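Local coordinates for bifunctional GH43-CE protein (Bacteroides eggerthii, PDB 6MLY) that probably acts as a two-part hydrolase in breaking down arabinoxylan, combining a xylosidase-type glycoside hydrolase family 43 domain with a carbohydrate esterase domain, at residues Ser34-Gly39 against Ser98-His103; Asp40-Ser45 against Asn61-Trp66; Ala671-Phe676 against Ile729-Glu734. All coordinates share one frame; numbering follows the deposited sequence.

Contact 1 of 3, residues Ser34-Gly39 against Ser98-His103; sequences SMLRVG and SCLRYH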
loop_
_atom_site.group_PDB
_atom_site.type_symbol
_atom_site.label_atom_id
_atom_site.label_comp_id
_atom_site.label_asym_id
_atom_site.label_seq_id
_atom_site.Cartn_x
_atom_site.Cartn_y
_atom_site.Cartn_z
ATOM N N SER A 34 25.321 -4.268 11.984
ATOM C CA SER A 34 26.649 -4.478 12.506
ATOM C C SER A 34 27.401 -5.342 11.490
ATOM O O SER A 34 27.074 -6.511 11.313
ATOM C CB SER A 34 26.598 -5.111 13.874
ATOM O OG SER A 34 27.876 -5.123 14.496
ATOM N N MET A 35 28.384 -4.735 10.817
ATOM C CA MET A 35 29.073 -5.334 9.675
ATOM C C MET A 35 30.535 -5.644 10.040
ATOM O O MET A 35 31.159 -4.975 10.878
ATOM C CB MET A 35 29.036 -4.378 8.479
ATOM C CG MET A 35 29.291 -5.042 7.135
ATOM S SD MET A 35 29.017 -3.898 5.754
ATOM C CE MET A 35 27.225 -3.875 5.729
ATOM N N LEU A 36 31.076 -6.683 9.402
ATOM C CA LEU A 36 32.496 -6.945 9.454
ATOM C C LEU A 36 32.914 -7.744 8.218
ATOM O O LEU A 36 32.067 -8.285 7.484
ATOM C CB LEU A 36 32.867 -7.667 10.759
ATOM C CG LEU A 36 32.180 -9.004 11.043
ATOM C CD1 LEU A 36 32.712 -10.116 10.150
ATOM C CD2 LEU A 36 32.358 -9.390 12.499
ATOM N N ARG A 37 34.236 -7.770 8.011
ATOM C CA ARG A 37 34.897 -8.511 6.962
ATOM C C ARG A 37 35.721 -9.625 7.607
ATOM O O ARG A 37 36.192 -9.474 8.722
ATOM C CB ARG A 37 35.796 -7.575 6.151
ATOM C CG ARG A 37 36.514 -8.250 4.993
ATOM C CD ARG A 37 37.079 -7.247 4.004
ATOM N NE ARG A 37 38.237 -6.555 4.539
ATOM C CZ ARG A 37 39.432 -7.117 4.679
ATOM N NH1 ARG A 37 39.624 -8.352 4.247
ATOM N NH2 ARG A 37 40.419 -6.455 5.257
ATOM N N VAL A 38 35.861 -10.744 6.897
ATOM C CA VAL A 38 36.753 -11.821 7.286
ATOM C C VAL A 38 37.295 -12.440 5.995
ATOM O O VAL A 38 36.685 -13.341 5.422
ATOM C CB VAL A 38 36.058 -12.881 8.170
ATOM C CG1 VAL A 38 37.065 -13.865 8.753
ATOM C CG2 VAL A 38 35.216 -12.265 9.276
ATOM N N GLY A 39 38.428 -11.917 5.534
ATOM C CA GLY A 39 39.036 -12.357 4.310
ATOM C C GLY A 39 38.370 -11.693 3.127
ATOM O O GLY A 39 38.425 -10.470 2.999
ATOM N N SER A 98 22.269 -5.014 17.411
ATOM C CA SER A 98 23.175 -6.082 17.745
ATOM C C SER A 98 24.604 -5.623 17.451
ATOM O O SER A 98 24.814 -4.603 16.800
ATOM C CB SER A 98 22.832 -7.349 16.990
ATOM O OG SER A 98 22.954 -7.170 15.586
ATOM N N CYS A 99 25.564 -6.404 17.953
ATOM C CA CYS A 99 26.984 -6.167 17.787
ATOM C C CYS A 99 27.613 -7.449 17.232
ATOM O O CYS A 99 27.491 -8.505 17.855
ATOM C CB CYS A 99 27.604 -5.780 19.124
ATOM S SG CYS A 99 29.292 -5.140 18.995
ATOM N N LEU A 100 28.241 -7.356 16.052
ATOM C CA LEU A 100 28.854 -8.515 15.382
ATOM C C LEU A 100 30.375 -8.323 15.300
ATOM O O LEU A 100 30.841 -7.327 14.744
ATOM C CB LEU A 100 28.238 -8.673 13.988
ATOM C CG LEU A 100 28.865 -9.752 13.104
ATOM C CD1 LEU A 100 28.732 -11.129 13.736
ATOM C CD2 LEU A 100 28.250 -9.738 11.713
ATOM N N ARG A 101 31.123 -9.300 15.832
ATOM C CA ARG A 101 32.604 -9.282 15.867
ATOM C C ARG A 101 33.161 -10.650 15.460
ATOM O O ARG A 101 32.450 -11.658 15.514
ATOM C CB ARG A 101 33.143 -8.964 17.264
ATOM C CG ARG A 101 32.704 -7.622 17.823
ATOM C CD ARG A 101 33.212 -6.453 16.998
ATOM N NE ARG A 101 33.026 -5.196 17.735
ATOM C CZ ARG A 101 33.095 -3.922 17.171
ATOM N NH1 ARG A 101 33.326 -3.700 15.859
ATOM N NH2 ARG A 101 33.194 -2.923 18.003
ATOM N N TYR A 102 34.442 -10.653 15.073
ATOM C CA TYR A 102 35.222 -11.859 14.802
ATOM C C TYR A 102 36.608 -11.704 15.415
ATOM O O TYR A 102 37.341 -10.800 15.033
ATOM C CB TYR A 102 35.406 -12.084 13.304
ATOM C CG TYR A 102 36.368 -13.186 12.931
ATOM C CD1 TYR A 102 37.692 -12.917 12.617
ATOM C CD2 TYR A 102 35.939 -14.500 12.852
ATOM C CE1 TYR A 102 38.565 -13.928 12.244
ATOM C CE2 TYR A 102 36.798 -15.523 12.487
ATOM C CZ TYR A 102 38.115 -15.236 12.181
ATOM O OH TYR A 102 38.944 -16.251 11.814
ATOM N N HIS A 103 36.952 -12.613 16.329
ATOM C CA HIS A 103 38.180 -12.532 17.104
ATOM C C HIS A 103 38.790 -13.928 17.255
ATOM O O HIS A 103 38.129 -14.833 17.753
ATOM C CB HIS A 103 37.899 -11.887 18.464
ATOM C CG HIS A 103 39.115 -11.761 19.314
ATOM N ND1 HIS A 103 39.533 -12.773 20.158
ATOM C CD2 HIS A 103 40.014 -10.763 19.432
ATOM C CE1 HIS A 103 40.625 -12.393 20.777
ATOM N NE2 HIS A 103 40.943 -11.169 20.345
#

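Contact 2 of 3, residues Asp40-Ser45 against Asn61-Trp66; sequences DTYYMS and NDLVNW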
loop_
_atom_site.group_PDB
_atom_site.type_symbol
_atom_site.label_atom_id
_atom_site.label_comp_id
_atom_site.label_asym_id
_atom_site.label_seq_id
_atom_site.Cartn_x
_atom_site.Cartn_y
_atom_site.Cartn_z
ATOM N N ASP A 40 37.719 -12.521 2.298
ATOM C CA ASP A 40 37.024 -12.122 1.071
ATOM C C ASP A 40 35.514 -12.007 1.332
ATOM O O ASP A 40 34.772 -11.525 0.466
ATOM C CB ASP A 40 37.313 -13.117 -0.059
ATOM C CG ASP A 40 38.726 -13.024 -0.623
ATOM O OD1 ASP A 40 39.479 -14.028 -0.522
ATOM O OD2 ASP A 40 39.071 -11.949 -1.163
ATOM N N THR A 41 35.070 -12.441 2.520
ATOM C CA THR A 41 33.656 -12.469 2.901
ATOM C C THR A 41 33.292 -11.217 3.704
ATOM O O THR A 41 34.138 -10.641 4.372
ATOM C CB THR A 41 33.346 -13.704 3.752
ATOM O OG1 THR A 41 33.922 -14.841 3.111
ATOM C CG2 THR A 41 31.866 -13.918 3.966
ATOM N N TYR A 42 32.020 -10.815 3.627
ATOM C CA TYR A 42 31.443 -9.788 4.490
ATOM C C TYR A 42 30.282 -10.408 5.272
ATOM O O TYR A 42 29.591 -11.282 4.767
ATOM C CB TYR A 42 30.964 -8.587 3.674
ATOM C CG TYR A 42 32.045 -7.831 2.943
ATOM C CD1 TYR A 42 32.359 -8.131 1.628
ATOM C CD2 TYR A 42 32.745 -6.802 3.557
ATOM C CE1 TYR A 42 33.346 -7.439 0.944
ATOM C CE2 TYR A 42 33.736 -6.100 2.888
ATOM C CZ TYR A 42 34.042 -6.423 1.577
ATOM O OH TYR A 42 35.007 -5.740 0.898
ATOM N N TYR A 43 30.086 -9.956 6.512
ATOM C CA TYR A 43 28.997 -10.432 7.347
ATOM C C TYR A 43 28.325 -9.246 8.032
ATOM O O TYR A 43 28.940 -8.209 8.239
ATOM C CB TYR A 43 29.497 -11.437 8.385
ATOM C CG TYR A 43 29.792 -12.806 7.832
ATOM C CD1 TYR A 43 28.768 -13.623 7.379
ATOM C CD2 TYR A 43 31.089 -13.292 7.778
ATOM C CE1 TYR A 43 29.026 -14.888 6.877
ATOM C CE2 TYR A 43 31.364 -14.554 7.280
ATOM C CZ TYR A 43 30.329 -15.354 6.825
ATOM O OH TYR A 43 30.593 -16.597 6.330
ATOM N N MET A 44 27.056 -9.438 8.392
ATOM C CA MET A 44 26.219 -8.365 8.890
ATOM C C MET A 44 25.038 -8.954 9.673
ATOM O O MET A 44 24.243 -9.715 9.123
ATOM C CB MET A 44 25.698 -7.515 7.725
ATOM C CG MET A 44 24.556 -6.592 8.099
ATOM S SD MET A 44 23.411 -6.340 6.729
ATOM C CE MET A 44 21.860 -6.626 7.578
ATOM N N SER A 45 24.958 -8.589 10.962
ATOM C CA SER A 45 23.788 -8.827 11.810
ATOM C C SER A 45 22.802 -7.666 11.625
ATOM O O SER A 45 23.097 -6.691 10.935
ATOM C CB SER A 45 24.190 -9.010 13.258
ATOM O OG SER A 45 24.679 -7.798 13.807
ATOM N N ASN A 61 29.829 -10.957 -0.640
ATOM C CA ASN A 61 31.185 -11.107 -1.163
ATOM C C ASN A 61 31.658 -9.801 -1.824
ATOM O O ASN A 61 32.852 -9.661 -2.112
ATOM C CB ASN A 61 31.270 -12.290 -2.134
ATOM C CG ASN A 61 31.550 -13.607 -1.442
ATOM O OD1 ASN A 61 32.599 -13.775 -0.813
ATOM N ND2 ASN A 61 30.633 -14.553 -1.566
ATOM N N ASP A 62 30.734 -8.855 -2.049
ATOM C CA ASP A 62 31.005 -7.664 -2.862
ATOM C C ASP A 62 30.480 -6.377 -2.198
ATOM O O ASP A 62 30.643 -5.301 -2.768
ATOM C CB ASP A 62 30.427 -7.841 -4.274
ATOM C CG ASP A 62 28.954 -8.235 -4.346
ATOM O OD1 ASP A 62 28.245 -8.093 -3.328
ATOM O OD2 ASP A 62 28.521 -8.677 -5.431
ATOM N N LEU A 63 29.875 -6.484 -1.002
ATOM C CA LEU A 63 29.162 -5.377 -0.298
ATOM C C LEU A 63 27.866 -4.970 -1.022
ATOM O O LEU A 63 27.238 -3.995 -0.616
ATOM C CB LEU A 63 30.076 -4.153 -0.152
ATOM C CG LEU A 63 31.218 -4.269 0.856
ATOM C CD1 LEU A 63 32.226 -3.154 0.643
ATOM C CD2 LEU A 63 30.690 -4.242 2.283
ATOM N N VAL A 64 27.461 -5.713 -2.061
ATOM C CA VAL A 64 26.358 -5.304 -2.954
ATOM C C VAL A 64 25.264 -6.381 -2.941
ATOM O O VAL A 64 24.102 -6.085 -2.690
ATOM C CB VAL A 64 26.864 -5.039 -4.385
ATOM C CG1 VAL A 64 25.751 -4.577 -5.310
ATOM C CG2 VAL A 64 28.007 -4.040 -4.410
ATOM N N ASN A 65 25.660 -7.623 -3.232
ATOM C CA ASN A 65 24.776 -8.770 -3.278
ATOM C C ASN A 65 24.821 -9.500 -1.930
ATOM O O ASN A 65 25.831 -10.115 -1.583
ATOM C CB ASN A 65 25.144 -9.679 -4.451
ATOM C CG ASN A 65 24.982 -8.979 -5.784
ATOM O OD1 ASN A 65 23.929 -8.410 -6.076
ATOM N ND2 ASN A 65 26.023 -9.010 -6.599
ATOM N N TRP A 66 23.708 -9.415 -1.192
ATOM C CA TRP A 66 23.557 -9.946 0.155
ATOM C C TRP A 66 22.660 -11.186 0.130
ATOM O O TRP A 66 21.924 -11.402 -0.831
ATOM C CB TRP A 66 22.993 -8.859 1.076
ATOM C CG TRP A 66 23.946 -7.722 1.283
ATOM C CD1 TRP A 66 24.035 -6.571 0.552
ATOM C CD2 TRP A 66 24.979 -7.641 2.283
ATOM N NE1 TRP A 66 25.046 -5.780 1.033
ATOM C CE2 TRP A 66 25.641 -6.409 2.094
ATOM C CE3 TRP A 66 25.403 -8.486 3.316
ATOM C CZ2 TRP A 66 26.699 -6.004 2.904
ATOM C CZ3 TRP A 66 26.453 -8.087 4.111
ATOM C CH2 TRP A 66 27.092 -6.863 3.906
#

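Contact 3 of 3, residues Ala671-Phe676 against Ile729-Glu734; sequences AVVNWF and IVIHGE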
loop_
_atom_site.group_PDB
_atom_site.type_symbol
_atom_site.label_atom_id
_atom_site.label_comp_id
_atom_site.label_asym_id
_atom_site.label_seq_id
_atom_site.Cartn_x
_atom_site.Cartn_y
_atom_site.Cartn_z
ATOM N N ALA A 671 -18.811 11.306 -25.104
ATOM C CA ALA A 671 -19.951 10.417 -24.925
ATOM C C ALA A 671 -20.406 10.452 -23.463
ATOM O O ALA A 671 -19.575 10.425 -22.560
ATOM C CB ALA A 671 -19.575 9.019 -25.347
ATOM N N VAL A 672 -21.727 10.501 -23.248
ATOM C CA VAL A 672 -22.307 10.573 -21.907
ATOM C C VAL A 672 -23.331 9.445 -21.747
ATOM O O VAL A 672 -24.071 9.137 -22.675
ATOM C CB VAL A 672 -22.947 11.947 -21.636
ATOM C CG1 VAL A 672 -23.624 12.001 -20.275
ATOM C CG2 VAL A 672 -21.941 13.078 -21.766
ATOM N N VAL A 673 -23.346 8.836 -20.557
ATOM C CA VAL A 673 -24.437 7.984 -20.111
ATOM C C VAL A 673 -24.872 8.499 -18.738
ATOM O O VAL A 673 -24.046 8.602 -17.834
ATOM C CB VAL A 673 -24.040 6.497 -20.057
ATOM C CG1 VAL A 673 -25.172 5.626 -19.532
ATOM C CG2 VAL A 673 -23.568 5.995 -21.412
ATOM N N ASN A 674 -26.163 8.825 -18.612
ATOM C CA ASN A 674 -26.712 9.462 -17.429
ATOM C C ASN A 674 -27.668 8.482 -16.748
ATOM O O ASN A 674 -28.718 8.180 -17.276
ATOM C CB ASN A 674 -27.381 10.791 -17.784
ATOM C CG ASN A 674 -28.249 11.347 -16.677
ATOM O OD1 ASN A 674 -28.091 10.989 -15.513
ATOM N ND2 ASN A 674 -29.183 12.218 -17.036
ATOM N N TRP A 675 -27.276 7.990 -15.571
ATOM C CA TRP A 675 -28.084 7.062 -14.803
ATOM C C TRP A 675 -28.968 7.845 -13.828
ATOM O O TRP A 675 -28.509 8.256 -12.758
ATOM C CB TRP A 675 -27.202 6.050 -14.065
ATOM C CG TRP A 675 -26.327 5.217 -14.948
ATOM C CD1 TRP A 675 -25.103 5.558 -15.447
ATOM C CD2 TRP A 675 -26.588 3.878 -15.408
ATOM N NE1 TRP A 675 -24.592 4.530 -16.194
ATOM C CE2 TRP A 675 -25.481 3.487 -16.190
ATOM C CE3 TRP A 675 -27.641 2.973 -15.233
ATOM C CZ2 TRP A 675 -25.405 2.235 -16.799
ATOM C CZ3 TRP A 675 -27.563 1.736 -15.834
ATOM C CH2 TRP A 675 -26.461 1.374 -16.609
ATOM N N PHE A 676 -30.233 8.039 -14.226
ATOM C CA PHE A 676 -31.298 8.615 -13.402
ATOM C C PHE A 676 -30.787 9.846 -12.642
ATOM O O PHE A 676 -30.974 9.966 -11.430
ATOM C CB PHE A 676 -31.894 7.551 -12.471
ATOM C CG PHE A 676 -30.895 6.677 -11.755
ATOM C CD1 PHE A 676 -30.443 5.501 -12.331
ATOM C CD2 PHE A 676 -30.413 7.026 -10.504
ATOM C CE1 PHE A 676 -29.529 4.694 -11.674
ATOM C CE2 PHE A 676 -29.496 6.218 -9.849
ATOM C CZ PHE A 676 -29.056 5.053 -10.434
ATOM N N ILE A 729 -26.820 8.677 -23.646
ATOM C CA ILE A 729 -27.745 7.607 -23.301
ATOM C C ILE A 729 -28.251 7.881 -21.885
ATOM O O ILE A 729 -27.479 7.819 -20.941
ATOM C CB ILE A 729 -27.086 6.218 -23.418
ATOM C CG1 ILE A 729 -26.865 5.827 -24.881
ATOM C CG2 ILE A 729 -27.897 5.167 -22.668
ATOM C CD1 ILE A 729 -26.597 4.354 -25.102
ATOM N N VAL A 730 -29.544 8.190 -21.757
ATOM C CA VAL A 730 -30.161 8.437 -20.465
ATOM C C VAL A 730 -30.897 7.163 -20.046
ATOM O O VAL A 730 -31.563 6.547 -20.872
ATOM C CB VAL A 730 -31.108 9.648 -20.510
ATOM C CG1 VAL A 730 -31.730 9.918 -19.149
ATOM C CG2 VAL A 730 -30.404 10.891 -21.033
ATOM N N ILE A 731 -30.756 6.790 -18.767
ATOM C CA ILE A 731 -31.348 5.567 -18.199
ATOM C C ILE A 731 -32.000 5.907 -16.851
ATOM O O ILE A 731 -31.411 6.629 -16.045
ATOM C CB ILE A 731 -30.286 4.460 -18.047
ATOM C CG1 ILE A 731 -29.490 4.245 -19.340
ATOM C CG2 ILE A 731 -30.927 3.171 -17.551
ATOM C CD1 ILE A 731 -28.441 3.153 -19.253
ATOM N N HIS A 732 -33.198 5.362 -16.607
ATOM C CA HIS A 732 -33.995 5.719 -15.432
ATOM C C HIS A 732 -35.098 4.687 -15.182
ATOM O O HIS A 732 -35.826 4.307 -16.098
ATOM C CB HIS A 732 -34.619 7.113 -15.593
ATOM C CG HIS A 732 -34.843 7.812 -14.295
ATOM N ND1 HIS A 732 -34.401 9.097 -14.066
ATOM C CD2 HIS A 732 -35.425 7.403 -13.148
ATOM C CE1 HIS A 732 -34.714 9.455 -12.839
ATOM N NE2 HIS A 732 -35.339 8.433 -12.254
ATOM N N GLY A 733 -35.231 4.275 -13.918
ATOM C CA GLY A 733 -36.279 3.366 -13.474
ATOM C C GLY A 733 -37.628 4.060 -13.365
ATOM O O GLY A 733 -37.694 5.284 -13.216
ATOM N N GLU A 734 -38.701 3.258 -13.427
ATOM C CA GLU A 734 -40.088 3.726 -13.361
ATOM C C GLU A 734 -40.561 3.846 -11.904
ATOM O O GLU A 734 -41.612 4.420 -11.648
ATOM C CB GLU A 734 -40.998 2.764 -14.128
ATOM C CG GLU A 734 -40.830 2.830 -15.637
ATOM C CD GLU A 734 -41.910 2.104 -16.422
ATOM O OE1 GLU A 734 -42.222 0.946 -16.071
ATOM O OE2 GLU A 734 -42.450 2.707 -17.372
#

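Contact 1 of 3, residues Ser34-Gly39 against Ser98-His103
Ser-34 meets Leu-100 through the one hydrogen bond linking the two segments: OG of Ser-34 accepts from N of Leu-100 at 2.7 Å, with an N-H...O angle of 159°. Because this hydroxyl stands trans to the serine's own amide (chi1 -170°), it reaches over to the backbone of the neighbouring strand, while CB of Ser-34 lies 3.5 Å from O of Ser-98. Farther along, Leu-36 and Leu-100 cross at about a right angle, with CD2 of Leu-36 3.6 Å from CG of Leu-100. The same methyl continues over the backbone of Arg-101 to CB of Tyr-102, 4.1 Å away. At the far end Val-38 lays CG1 over the centre of the Tyr-102 ring, 3.8 Å from the centroid, a CH-pi contact on the ring face.

The two strands run nearly parallel, their axes 15° apart with a closest approach of 6.0 Å, yet side chains rather than paired backbones join them. Strands 34-38 and 99-103 are each the first and an edge strand of separate four-stranded antiparallel sheets, as in successive blades of the five-bladed beta-propeller of family 43. The centre of such a propeller usually holds the active site, consistent with a separation of about 9 Å between the side chains of Cys-99 and Asp-143, the predicted modulator of the proton donor.

On the far side of strand 34-38, Arg-37 bends its guanidinium round to Gly-39, where NH1 donates in its own plane to O of Gly-39 at 2.7 Å, and NH2 forms a salt bridge with Asp-256. Arg-101, directed away from strand 34-38, hydrogen-bonds to the carbonyls of Leu-204 and Phe-146 and makes a cation-pi contact with Phe-205.

Contact 2 of 3, residues Asp40-Ser45 against Asn61-Trp66
A tight loop between the third and fourth strands of a propeller blade, held by an Asx turn, brings Leu-63 and Trp-66 against Tyr-42 and Met-44 of strand 41-45. Leu-63 sits over the face of the Tyr-42 ring: CG is 3.7 Å from the centroid and 13° off the normal, and CD2 approaches CD2 of Tyr-42 to 3.5 Å. With the tyrosine's CG opposite its carbonyl carbon (chi1 -64°), the ring extends beneath the loop, where the carbonyl O of Asn-61 meets its edge near the ring plane, 3.8 Å from CE1.

Met-44 makes a Met-aromatic contact with Trp-66: its SD stands over the six-membered ring, 4.6 Å from the centroid and 17° off the normal, while CB packs at 3.7 Å from CZ3 of the indole.

The loop that presents these groups is shaped by Asp-62. Its OD1 accepts two backbone amides from the same face of the carboxylate, N of Val-64 at 2.8 Å and N of Asn-65 at 2.6 Å, the latter from the syn side. This double grip holds the chain where Leu-63 adopts a positive phi, and a weak bond from NE1 of Trp-66 to O of Leu-63 ties the indole back to the turn.

Strand 41-45 is hydrogen-bonded on its two sides to strands 34-38 and 56-60. Trp-66 also packs on Met-35 and Met-58 from those strands, and Asn-65 bonds to Asp-305 and Arg-307, outside the blade.

Contact 3 of 3, residues Ala671-Phe676 against Ile729-Glu734
Strands 671-675 and 729-733 pair in parallel, 9° apart, through alternating backbone bonds. N of Ile-729 donates to O of Val-672 at 3.0 Å, N of Asn-674 to O of Ile-729, N of Ile-731 to O of Asn-674 at 2.9 Å, and finally N of Phe-676 to O of Ile-731.

On one face of the sheet Val-673, Ile-729, Trp-675 and Ile-731 come together. With CG opposite its carbonyl carbon (chi1 -59°), the Trp-675 indole is brought over to Ile-731, whose CD1 makes a CH-pi contact 3.8 Å from the centroid of the six-membered ring, offset toward the rim, and touches CG1 of Val-673 at 4.1 Å. Asn-674 and Val-730 lie side by side on the other face.

Where the strands end, CB of Phe-676 sits over the centre of the His-732 imidazole, 3.3 Å from the centroid and 7° off the normal. The imidazole is held at both nitrogens, by Val-739 O and Ser-744 OG. Replacing it by the methyl of an alanine is likely to leave a gap under CB of Phe-676 and the Val-739 carbonyl without this donor.

Phe-676 also meets His-768 edge-to-face and touches Ser-628 and Asp-736, three residues with geometry consistent with an esterase Ser-His-Asp triad. The pair lies between strands 621-627 and 757-763 of an alpha/beta-hydrolase sheet, with helix 775-789 packed on the Val-673 and Trp-675 face.

Overall arrangement
Contacts 1 and 2 belong to one propeller region, their centres 11 Å apart. Strands 34-38 and 41-45 follow each other as antiparallel neighbours, with O of Leu-36 2.8 Å from N of Tyr-43, probably a hydrogen bond, and OG of Ser-98 probably bonds OG of Ser-45 at 2.6 Å. Met-35 CE reaches Trp-66 CH2 at 3.5 Å, joining the back of contact 1 to contact 2. Contact 1 lies nearer the predicted glycosidase centre. Contact 3 is in the esterase domain, its centre about 70 Å from that of contact 1 and 64 Å from that of contact 2. The Phe-676 side chain is about 6 Å from a bound acetate, probably from the crystallisation liquor, whereas that of Val-672 is about 11 Å from the sodium ion.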